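Side-chain contacts in amorpha-4,11-diene synthase (Artemisia annua, PDB 4GAX), which probably cyclises farnesyl diphosphate, releasing diphosphate, to give a sesquiterpene, as class I plant sesquiterpene synthases do: residues A[275-280]-A[320-325]; A[333-338]-A[386-391]; A[377-382]-A[437-442]. All coordinates share one frame; numbering follows the deposited sequence.

Interaction 1 (A[275-280]-A[320-325]); sequences APYSRD and DAYGTY
Tyr277 meets Tyr322 first with its methylene and only then with its ring. Its CB sits over one face of the Tyr322 ring as a CH-pi contact, 3.7 Å from the ring centroid and 3.4 Å from Tyr322 CD1, nearer the rim than the middle. One bond further out, Tyr277 CG is 4.1 Å from Tyr322 CG. On the ring, CD2 approaches Tyr322 CE2 at 4.1 Å, after which the far half and the hydroxyl diverge from the partner. The two side chains cross at about a right angle, and the ring planes, 31° apart, make an oblique pair. Rotation about CA–CB (chi1 54°) places CG between the backbone N and carbonyl carbon, folding the ring back over its own turn: Ala275 C faces it from the side opposite Tyr322. That type I turn is closed by Ser278, whose N and OG both bond to Ala275 O. With an alanine here CB would still lie over Tyr322, but the CG and CD2 contacts would be lost and a gap would probably open between Ala275 and the Tyr322 ring. Tyr277 also touches Ile318, and Tyr322 meets Tyr349 edge-to-face. The loop thus packs against the chain at 320-325, just where the DDxxD sequence of helix 299-322 finishes, the aspartate-rich signature that binds magnesium in related class I terpene synthases.

Interaction 2 (A[333-338]-A[386-391]); sequences EAIERW and DFVRNL
Glu336 and Arg389 join the two helices through a two-pronged salt bridge. The carboxylate and guanidinium planes lie 14° apart, so the groups meet nearly coplanar, edge against edge. Arg389 NH2 donates to the syn lone pair of Glu336 OE1 at 2.9 Å, with an N-H...O angle of 165°; this bond and the near-coplanar groups support the pairing. The second prong, Arg389 NE to Glu336 OE2, is modelled at 2.4 Å, shorter than such a bond normally is, and its length is doubtful. Neither CA–CB bond aims at the partner. Instead, a bend at chi2 (-69°) carries the glutamate carboxylate across, while the arginine chain turns at chi3 to bring its head round.

The charges extend along helix 374-399. Arg389 NH1 reaches the anti lone pair of Asp386 OD1 at 3.1 Å, one turn back, and has Glu382 as a second partner, so acids on different sides fix the rotation of the guanidinium group. Close by, Asp386 O accepts from Asn390 N and, at 2.7 Å, from Asn390 ND2, which arrive from opposite faces of the carbonyl plane.

The apolar part is the meeting of Ile335 and Val388, which cross at about a right angle. Ile335 CG2 touches Val388 CG2 at 3.7 Å, and Ile335 CG1 lies 4.0 Å from Val388 CG1.

This buried pair continues into the helical bundle: Ile335 packs on Tyr354 and Phe357 of helix 351-370, Val388 on Tyr319 of helix 299-322, and Asn390 faces helix 407-416.

Interaction 3 (A[377-382]-A[437-442]); sequences FNCGKE and EAFEWA
Cys379 sits over one face of the Phe439 ring, its CB almost exactly above the centre, 3.4 Å from the centroid and 9° off the ring normal. Being so centred, this methylene lies at similar distances from all six ring carbons, the closest being CE1 at 3.5 Å. The sulfur hangs over the same face but farther up, with Cys379 SG 4.5 Å from the Phe439 centroid, a sulfur-aromatic contact secondary to the CH-pi one. The first torsion accounts for this order. With chi1 at -72°, SG is anti to the carbonyl carbon and beside the backbone N, so it slants back from the ring and leaves CB foremost.

Phe439 has the less relaxed conformation. Its chi1 of -95° is well removed from the nearest staggered position; this swings the ring toward Cys379, and the rotation about CB–CG then presents its face. The outer end of the ring slides along the opposing backbone, where Gly380 meets it obliquely through its main-chain N, 3.6 Å from Phe439 CZ.

Both residues are carried by helices, 374-399 and 436-443. Phe439 also touches Ile376 and Phe383 of helix 374-399 and Thr424 of helix 419-429, from which Tyr427 meets it edge-to-face; Tyr427 OH in turn bonds to Ala438 O, tying helix 419-429 to helix 436-443.

Overall arrangement
Three contacts in the metal-binding domain of the terpene synthase family illustrate how an all-helical fold is held by locally different chemistry. Interactions 2 and 3 share helix 374-399 and have centres about 16 Å apart. They are joined directly: Arg389 NH1 pairs with Glu382 OE2 at 2.8 Å, and the Trp338 ring lies on Lys381 in a cation-pi contact. Interaction 1 has its centre about 17 Å from that of interaction 2 and links to it through consecutive helices, 299-322 and 325-337. Interaction 3 is remote from it, about 29 Å between centres. Segment 320-325 begins at the last aspartate of the DDxxD sequence, which in related class I synthases binds magnesium, so interaction 1 probably lies near the metal site.

Interaction 1 (A[275-280]-A[320-325])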
loop_
_atom_site.group_PDB
_atom_site.type_symbol
_atom_site.label_atom_id
_atom_site.label_comp_id
_atom_site.label_asym_id
_atom_site.label_seq_id
_atom_site.Cartn_x
_atom_site.Cartn_y
_atom_site.Cartn_z
ATOM N N ALA A 275 2.942 28.869 3.884
ATOM C CA ALA A 275 1.635 28.234 4.058
ATOM C C ALA A 275 1.365 27.946 5.533
ATOM O O ALA A 275 1.272 26.786 5.933
ATOM C CB ALA A 275 1.556 26.953 3.249
ATOM N N PRO A 276 1.222 29.000 6.348
ATOM C CA PRO A 276 1.148 28.785 7.800
ATOM C C PRO A 276 -0.160 28.117 8.232
ATOM O O PRO A 276 -0.282 27.626 9.361
ATOM C CB PRO A 276 1.256 30.202 8.364
ATOM C CG PRO A 276 0.669 31.061 7.292
ATOM C CD PRO A 276 1.039 30.418 5.983
ATOM N N TYR A 277 -1.131 28.103 7.329
ATOM C CA TYR A 277 -2.383 27.407 7.568
ATOM C C TYR A 277 -2.206 25.882 7.519
ATOM O O TYR A 277 -3.020 25.141 8.072
ATOM C CB TYR A 277 -3.422 27.840 6.529
ATOM C CG TYR A 277 -2.941 27.681 5.110
ATOM C CD1 TYR A 277 -3.066 26.466 4.454
ATOM C CD2 TYR A 277 -2.350 28.738 4.428
ATOM C CE1 TYR A 277 -2.624 26.303 3.174
ATOM C CE2 TYR A 277 -1.906 28.585 3.128
ATOM C CZ TYR A 277 -2.046 27.362 2.513
ATOM O OH TYR A 277 -1.610 27.179 1.229
ATOM N N SER A 278 -1.148 25.412 6.860
ATOM C CA SER A 278 -0.985 23.970 6.641
ATOM C C SER A 278 0.070 23.294 7.525
ATOM O O SER A 278 0.605 23.906 8.455
ATOM C CB SER A 278 -0.723 23.672 5.162
ATOM O OG SER A 278 0.388 24.416 4.699
ATOM N N ARG A 279 0.382 22.042 7.190
ATOM C CA ARG A 279 1.203 21.173 8.025
ATOM C C ARG A 279 2.618 20.989 7.486
ATOM O O ARG A 279 2.850 21.064 6.279
ATOM C CB ARG A 279 0.545 19.793 8.109
ATOM C CG ARG A 279 -0.949 19.835 8.362
ATOM C CD ARG A 279 -1.635 18.535 7.963
ATOM N NE ARG A 279 -3.074 18.630 8.190
ATOM C CZ ARG A 279 -3.957 17.694 7.862
ATOM N NH1 ARG A 279 -3.556 16.570 7.281
ATOM N NH2 ARG A 279 -5.246 17.887 8.116
ATOM N N ASP A 280 3.553 20.721 8.392
ATOM C CA ASP A 280 4.929 20.383 8.024
ATOM C C ASP A 280 5.081 18.856 8.125
ATOM O O ASP A 280 5.465 18.329 9.185
ATOM C CB ASP A 280 5.907 21.093 8.966
ATOM C CG ASP A 280 7.362 20.924 8.551
ATOM O OD1 ASP A 280 7.617 20.501 7.402
ATOM O OD2 ASP A 280 8.258 21.227 9.378
ATOM N N ASP A 320 -10.422 22.948 2.908
ATOM C CA ASP A 320 -11.168 22.480 4.069
ATOM C C ASP A 320 -11.632 23.646 4.927
ATOM O O ASP A 320 -12.816 23.974 4.953
ATOM C CB ASP A 320 -10.347 21.507 4.910
ATOM C CG ASP A 320 -11.212 20.689 5.856
ATOM O OD1 ASP A 320 -10.676 20.108 6.826
ATOM O OD2 ASP A 320 -12.439 20.628 5.623
ATOM N N ALA A 321 -10.695 24.268 5.630
ATOM C CA ALA A 321 -11.028 25.409 6.466
ATOM C C ALA A 321 -10.745 26.722 5.738
ATOM O O ALA A 321 -11.657 27.406 5.270
ATOM C CB ALA A 321 -10.252 25.348 7.782
ATOM N N TYR A 322 -9.461 27.021 5.617
ATOM C CA TYR A 322 -8.935 28.325 5.218
ATOM C C TYR A 322 -9.685 29.211 4.206
ATOM O O TYR A 322 -10.129 30.308 4.555
ATOM C CB TYR A 322 -7.471 28.177 4.789
ATOM C CG TYR A 322 -6.655 29.350 5.236
ATOM C CD1 TYR A 322 -6.349 29.526 6.579
ATOM C CD2 TYR A 322 -6.234 30.306 4.335
ATOM C CE1 TYR A 322 -5.624 30.610 7.006
ATOM C CE2 TYR A 322 -5.507 31.396 4.749
ATOM C CZ TYR A 322 -5.203 31.540 6.084
ATOM O OH TYR A 322 -4.472 32.625 6.499
ATOM N N GLY A 323 -9.800 28.763 2.961
ATOM C CA GLY A 323 -10.305 29.620 1.898
ATOM C C GLY A 323 -11.791 29.944 1.942
ATOM O O GLY A 323 -12.624 29.070 2.187
ATOM N N THR A 324 -12.118 31.214 1.720
ATOM C CA THR A 324 -13.508 31.631 1.530
ATOM C C THR A 324 -13.981 31.140 0.166
ATOM O O THR A 324 -13.162 30.841 -0.704
ATOM C CB THR A 324 -13.636 33.156 1.521
ATOM O OG1 THR A 324 -13.123 33.656 0.282
ATOM C CG2 THR A 324 -12.853 33.769 2.668
ATOM N N TYR A 325 -15.294 31.090 -0.031
ATOM C CA TYR A 325 -15.868 30.617 -1.292
ATOM C C TYR A 325 -15.315 31.338 -2.531
ATOM O O TYR A 325 -14.940 30.692 -3.516
ATOM C CB TYR A 325 -17.403 30.699 -1.255
ATOM C CG TYR A 325 -18.077 30.451 -2.589
ATOM C CD1 TYR A 325 -18.314 29.158 -3.048
ATOM C CD2 TYR A 325 -18.482 31.512 -3.388
ATOM C CE1 TYR A 325 -18.933 28.936 -4.272
ATOM C CE2 TYR A 325 -19.097 31.300 -4.606
ATOM C CZ TYR A 325 -19.320 30.015 -5.044
ATOM O OH TYR A 325 -19.935 29.819 -6.259
#

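Interaction 2 (A[333-338]-A[386-391])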
loop_
_atom_site.group_PDB
_atom_site.type_symbol
_atom_site.label_atom_id
_atom_site.label_comp_id
_atom_site.label_asym_id
_atom_site.label_seq_id
_atom_site.Cartn_x
_atom_site.Cartn_y
_atom_site.Cartn_z
ATOM N N GLU A 333 -10.277 28.047 -10.937
ATOM C CA GLU A 333 -10.129 28.456 -12.335
ATOM C C GLU A 333 -8.652 28.556 -12.707
ATOM O O GLU A 333 -8.256 28.199 -13.823
ATOM C CB GLU A 333 -10.861 29.776 -12.619
ATOM C CG GLU A 333 -10.685 30.292 -14.044
ATOM C CD GLU A 333 -11.023 29.247 -15.106
ATOM O OE1 GLU A 333 -12.062 28.563 -14.967
ATOM O OE2 GLU A 333 -10.246 29.110 -16.080
ATOM N N ALA A 334 -7.839 29.033 -11.768
ATOM C CA ALA A 334 -6.395 29.068 -11.962
ATOM C C ALA A 334 -5.840 27.657 -12.196
ATOM O O ALA A 334 -4.917 27.460 -12.995
ATOM C CB ALA A 334 -5.721 29.711 -10.772
ATOM N N ILE A 335 -6.396 26.670 -11.499
ATOM C CA ILE A 335 -5.949 25.293 -11.706
ATOM C C ILE A 335 -6.400 24.810 -13.087
ATOM O O ILE A 335 -5.629 24.163 -13.799
ATOM C CB ILE A 335 -6.416 24.350 -10.576
ATOM C CG1 ILE A 335 -5.674 24.684 -9.282
ATOM C CG2 ILE A 335 -6.145 22.876 -10.935
ATOM C CD1 ILE A 335 -4.187 24.277 -9.290
ATOM N N GLU A 336 -7.631 25.158 -13.474
ATOM C CA GLU A 336 -8.137 24.848 -14.814
ATOM C C GLU A 336 -7.257 25.478 -15.886
ATOM O O GLU A 336 -7.007 24.872 -16.931
ATOM C CB GLU A 336 -9.581 25.340 -14.998
ATOM C CG GLU A 336 -10.627 24.633 -14.149
ATOM C CD GLU A 336 -10.870 23.182 -14.551
ATOM O OE1 GLU A 336 -10.258 22.697 -15.529
ATOM O OE2 GLU A 336 -11.693 22.518 -13.877
ATOM N N ARG A 337 -6.792 26.697 -15.616
ATOM C CA ARG A 337 -5.953 27.432 -16.557
ATOM C C ARG A 337 -4.568 26.803 -16.684
ATOM O O ARG A 337 -4.006 26.757 -17.775
ATOM C CB ARG A 337 -5.845 28.901 -16.138
ATOM C CG ARG A 337 -5.940 29.884 -17.291
ATOM C CD ARG A 337 -6.290 31.279 -16.794
ATOM N NE ARG A 337 -7.722 31.555 -16.879
ATOM C CZ ARG A 337 -8.295 32.191 -17.898
ATOM N NH1 ARG A 337 -7.553 32.617 -18.913
ATOM N NH2 ARG A 337 -9.606 32.403 -17.900
ATOM N N TRP A 338 -4.032 26.318 -15.562
ATOM C CA TRP A 338 -2.769 25.579 -15.549
ATOM C C TRP A 338 -1.684 26.357 -16.284
ATOM O O TRP A 338 -1.170 25.905 -17.314
ATOM C CB TRP A 338 -2.950 24.206 -16.197
ATOM C CG TRP A 338 -1.932 23.173 -15.788
ATOM C CD1 TRP A 338 -0.649 23.061 -16.245
ATOM C CD2 TRP A 338 -2.124 22.093 -14.858
ATOM N NE1 TRP A 338 -0.027 21.980 -15.654
ATOM C CE2 TRP A 338 -0.911 21.371 -14.797
ATOM C CE3 TRP A 338 -3.202 21.671 -14.071
ATOM C CZ2 TRP A 338 -0.746 20.243 -13.979
ATOM C CZ3 TRP A 338 -3.039 20.541 -13.259
ATOM C CH2 TRP A 338 -1.821 19.844 -13.220
ATOM N N ASP A 386 -9.333 17.539 -12.149
ATOM C CA ASP A 386 -10.607 16.957 -11.713
ATOM C C ASP A 386 -10.667 16.829 -10.195
ATOM O O ASP A 386 -11.734 16.921 -9.594
ATOM C CB ASP A 386 -10.855 15.595 -12.357
ATOM C CG ASP A 386 -12.312 15.193 -12.294
ATOM O OD1 ASP A 386 -13.141 15.958 -12.827
ATOM O OD2 ASP A 386 -12.634 14.145 -11.691
ATOM N N PHE A 387 -9.508 16.631 -9.577
ATOM C CA PHE A 387 -9.400 16.587 -8.121
ATOM C C PHE A 387 -9.781 17.936 -7.500
ATOM O O PHE A 387 -10.603 17.996 -6.583
ATOM C CB PHE A 387 -7.976 16.193 -7.715
ATOM C CG PHE A 387 -7.703 16.332 -6.243
ATOM C CD1 PHE A 387 -8.241 15.431 -5.338
ATOM C CD2 PHE A 387 -6.894 17.354 -5.766
ATOM C CE1 PHE A 387 -7.992 15.556 -3.986
ATOM C CE2 PHE A 387 -6.639 17.485 -4.407
ATOM C CZ PHE A 387 -7.191 16.589 -3.517
ATOM N N VAL A 388 -9.193 19.018 -8.013
ATOM C CA VAL A 388 -9.479 20.356 -7.500
ATOM C C VAL A 388 -10.924 20.761 -7.795
ATOM O O VAL A 388 -11.598 21.356 -6.949
ATOM C CB VAL A 388 -8.508 21.391 -8.081
ATOM C CG1 VAL A 388 -8.678 22.731 -7.396
ATOM C CG2 VAL A 388 -7.077 20.883 -7.920
ATOM N N ARG A 389 -11.380 20.438 -9.001
ATOM C CA ARG A 389 -12.753 20.668 -9.436
ATOM C C ARG A 389 -13.732 20.150 -8.412
ATOM O O ARG A 389 -14.651 20.852 -8.001
ATOM C CB ARG A 389 -13.001 19.878 -10.713
ATOM C CG ARG A 389 -13.412 20.686 -11.895
ATOM C CD ARG A 389 -13.431 19.787 -13.102
ATOM N NE ARG A 389 -12.450 20.200 -14.099
ATOM C CZ ARG A 389 -11.791 19.361 -14.886
ATOM N NH1 ARG A 389 -12.000 18.047 -14.777
ATOM N NH2 ARG A 389 -10.925 19.837 -15.778
ATOM N N ASN A 390 -13.538 18.901 -8.003
ATOM C CA ASN A 390 -14.493 18.274 -7.097
ATOM C C ASN A 390 -14.361 18.789 -5.666
ATOM O O ASN A 390 -15.330 18.761 -4.905
ATOM C CB ASN A 390 -14.427 16.746 -7.185
ATOM C CG ASN A 390 -15.062 16.218 -8.464
ATOM O OD1 ASN A 390 -16.275 15.991 -8.526
ATOM N ND2 ASN A 390 -14.245 16.034 -9.496
ATOM N N LEU A 391 -13.170 19.264 -5.304
ATOM C CA LEU A 391 -13.037 20.013 -4.058
ATOM C C LEU A 391 -13.915 21.265 -4.136
ATOM O O LEU A 391 -14.528 21.661 -3.145
ATOM C CB LEU A 391 -11.579 20.387 -3.768
ATOM C CG LEU A 391 -10.657 19.271 -3.262
ATOM C CD1 LEU A 391 -9.234 19.777 -3.084
ATOM C CD2 LEU A 391 -11.172 18.674 -1.951
#

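Interaction 3 (A[377-382]-A[437-442])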
loop_
_atom_site.group_PDB
_atom_site.type_symbol
_atom_site.label_atom_id
_atom_site.label_comp_id
_atom_site.label_asym_id
_atom_site.label_seq_id
_atom_site.Cartn_x
_atom_site.Cartn_y
_atom_site.Cartn_z
ATOM N N PHE A 377 1.371 12.727 -20.007
ATOM C CA PHE A 377 1.307 13.846 -19.070
ATOM C C PHE A 377 -0.072 14.512 -19.097
ATOM O O PHE A 377 -0.650 14.817 -18.046
ATOM C CB PHE A 377 2.394 14.902 -19.313
ATOM C CG PHE A 377 2.242 16.105 -18.423
ATOM C CD1 PHE A 377 2.679 16.063 -17.103
ATOM C CD2 PHE A 377 1.601 17.249 -18.879
ATOM C CE1 PHE A 377 2.512 17.151 -16.263
ATOM C CE2 PHE A 377 1.427 18.343 -18.042
ATOM C CZ PHE A 377 1.881 18.288 -16.729
ATOM N N ASN A 378 -0.600 14.738 -20.296
ATOM C CA ASN A 378 -1.855 15.461 -20.426
ATOM C C ASN A 378 -3.019 14.662 -19.855
ATOM O O ASN A 378 -3.949 15.232 -19.297
ATOM C CB ASN A 378 -2.122 15.853 -21.886
ATOM C CG ASN A 378 -1.218 16.976 -22.361
ATOM O OD1 ASN A 378 -0.829 17.854 -21.583
ATOM N ND2 ASN A 378 -0.880 16.956 -23.647
ATOM N N CYS A 379 -2.970 13.343 -20.003
ATOM C CA CYS A 379 -3.964 12.495 -19.360
ATOM C C CYS A 379 -3.897 12.654 -17.844
ATOM O O CYS A 379 -4.922 12.885 -17.200
ATOM C CB CYS A 379 -3.779 11.028 -19.764
ATOM S SG CYS A 379 -4.278 10.682 -21.482
ATOM N N GLY A 380 -2.692 12.560 -17.280
ATOM C CA GLY A 380 -2.500 12.762 -15.846
ATOM C C GLY A 380 -2.992 14.123 -15.369
ATOM O O GLY A 380 -3.672 14.234 -14.343
ATOM N N LYS A 381 -2.652 15.165 -16.117
ATOM C CA LYS A 381 -2.985 16.535 -15.731
ATOM C C LYS A 381 -4.475 16.726 -15.471
ATOM O O LYS A 381 -4.867 17.387 -14.503
ATOM C CB LYS A 381 -2.520 17.516 -16.812
ATOM C CG LYS A 381 -2.967 18.958 -16.570
ATOM C CD LYS A 381 -2.256 19.920 -17.520
ATOM C CE LYS A 381 -2.767 19.769 -18.946
ATOM N NZ LYS A 381 -2.053 20.683 -19.888
ATOM N N GLU A 382 -5.303 16.138 -16.328
ATOM C CA GLU A 382 -6.755 16.281 -16.205
ATOM C C GLU A 382 -7.257 15.685 -14.883
ATOM O O GLU A 382 -8.206 16.187 -14.287
ATOM C CB GLU A 382 -7.445 15.614 -17.399
ATOM C CG GLU A 382 -8.962 15.626 -17.364
ATOM C CD GLU A 382 -9.558 17.022 -17.496
ATOM O OE1 GLU A 382 -8.857 17.944 -17.975
ATOM O OE2 GLU A 382 -10.738 17.188 -17.120
ATOM N N GLU A 437 -4.371 2.181 -22.601
ATOM C CA GLU A 437 -5.399 1.342 -21.989
ATOM C C GLU A 437 -5.461 1.532 -20.482
ATOM O O GLU A 437 -6.536 1.455 -19.890
ATOM C CB GLU A 437 -5.171 -0.143 -22.313
ATOM C CG GLU A 437 -5.482 -0.532 -23.760
ATOM C CD GLU A 437 -4.550 0.127 -24.773
ATOM O OE1 GLU A 437 -3.381 0.402 -24.420
ATOM O OE2 GLU A 437 -4.991 0.380 -25.921
ATOM N N ALA A 438 -4.311 1.779 -19.860
ATOM C CA ALA A 438 -4.283 1.951 -18.422
ATOM C C ALA A 438 -5.041 3.218 -18.074
ATOM O O ALA A 438 -5.809 3.248 -17.109
ATOM C CB ALA A 438 -2.866 2.013 -17.913
ATOM N N PHE A 439 -4.841 4.263 -18.872
ATOM C CA PHE A 439 -5.561 5.513 -18.643
ATOM C C PHE A 439 -7.042 5.385 -18.940
ATOM O O PHE A 439 -7.867 5.973 -18.239
ATOM C CB PHE A 439 -4.952 6.662 -19.445
ATOM C CG PHE A 439 -3.962 7.471 -18.663
ATOM C CD1 PHE A 439 -4.391 8.290 -17.631
ATOM C CD2 PHE A 439 -2.610 7.411 -18.953
ATOM C CE1 PHE A 439 -3.484 9.042 -16.899
ATOM C CE2 PHE A 439 -1.706 8.160 -18.236
ATOM C CZ PHE A 439 -2.145 8.978 -17.205
ATOM N N GLU A 440 -7.381 4.632 -19.984
ATOM C CA GLU A 440 -8.780 4.333 -20.259
ATOM C C GLU A 440 -9.404 3.667 -19.034
ATOM O O GLU A 440 -10.518 4.011 -18.618
ATOM C CB GLU A 440 -8.911 3.426 -21.486
ATOM C CG GLU A 440 -8.514 4.084 -22.797
ATOM C CD GLU A 440 -8.439 3.088 -23.947
ATOM O OE1 GLU A 440 -8.640 1.875 -23.702
ATOM O OE2 GLU A 440 -8.177 3.518 -25.093
ATOM N N TRP A 441 -8.690 2.711 -18.457
ATOM C CA TRP A 441 -9.150 2.067 -17.232
ATOM C C TRP A 441 -9.408 3.109 -16.141
ATOM O O TRP A 441 -10.500 3.175 -15.570
ATOM C CB TRP A 441 -8.122 1.045 -16.738
ATOM C CG TRP A 441 -8.581 0.344 -15.507
ATOM C CD1 TRP A 441 -9.504 -0.664 -15.432
ATOM C CD2 TRP A 441 -8.152 0.597 -14.170
ATOM N NE1 TRP A 441 -9.675 -1.050 -14.127
ATOM C CE2 TRP A 441 -8.851 -0.295 -13.331
ATOM C CE3 TRP A 441 -7.241 1.493 -13.597
ATOM C CZ2 TRP A 441 -8.670 -0.317 -11.952
ATOM C CZ3 TRP A 441 -7.057 1.466 -12.228
ATOM C CH2 TRP A 441 -7.767 0.569 -11.421
ATOM N N ALA A 442 -8.394 3.932 -15.885
ATOM C CA ALA A 442 -8.469 5.017 -14.904
ATOM C C ALA A 442 -9.680 5.927 -15.082
ATOM O O ALA A 442 -10.324 6.304 -14.101
ATOM C CB ALA A 442 -7.183 5.844 -14.930
#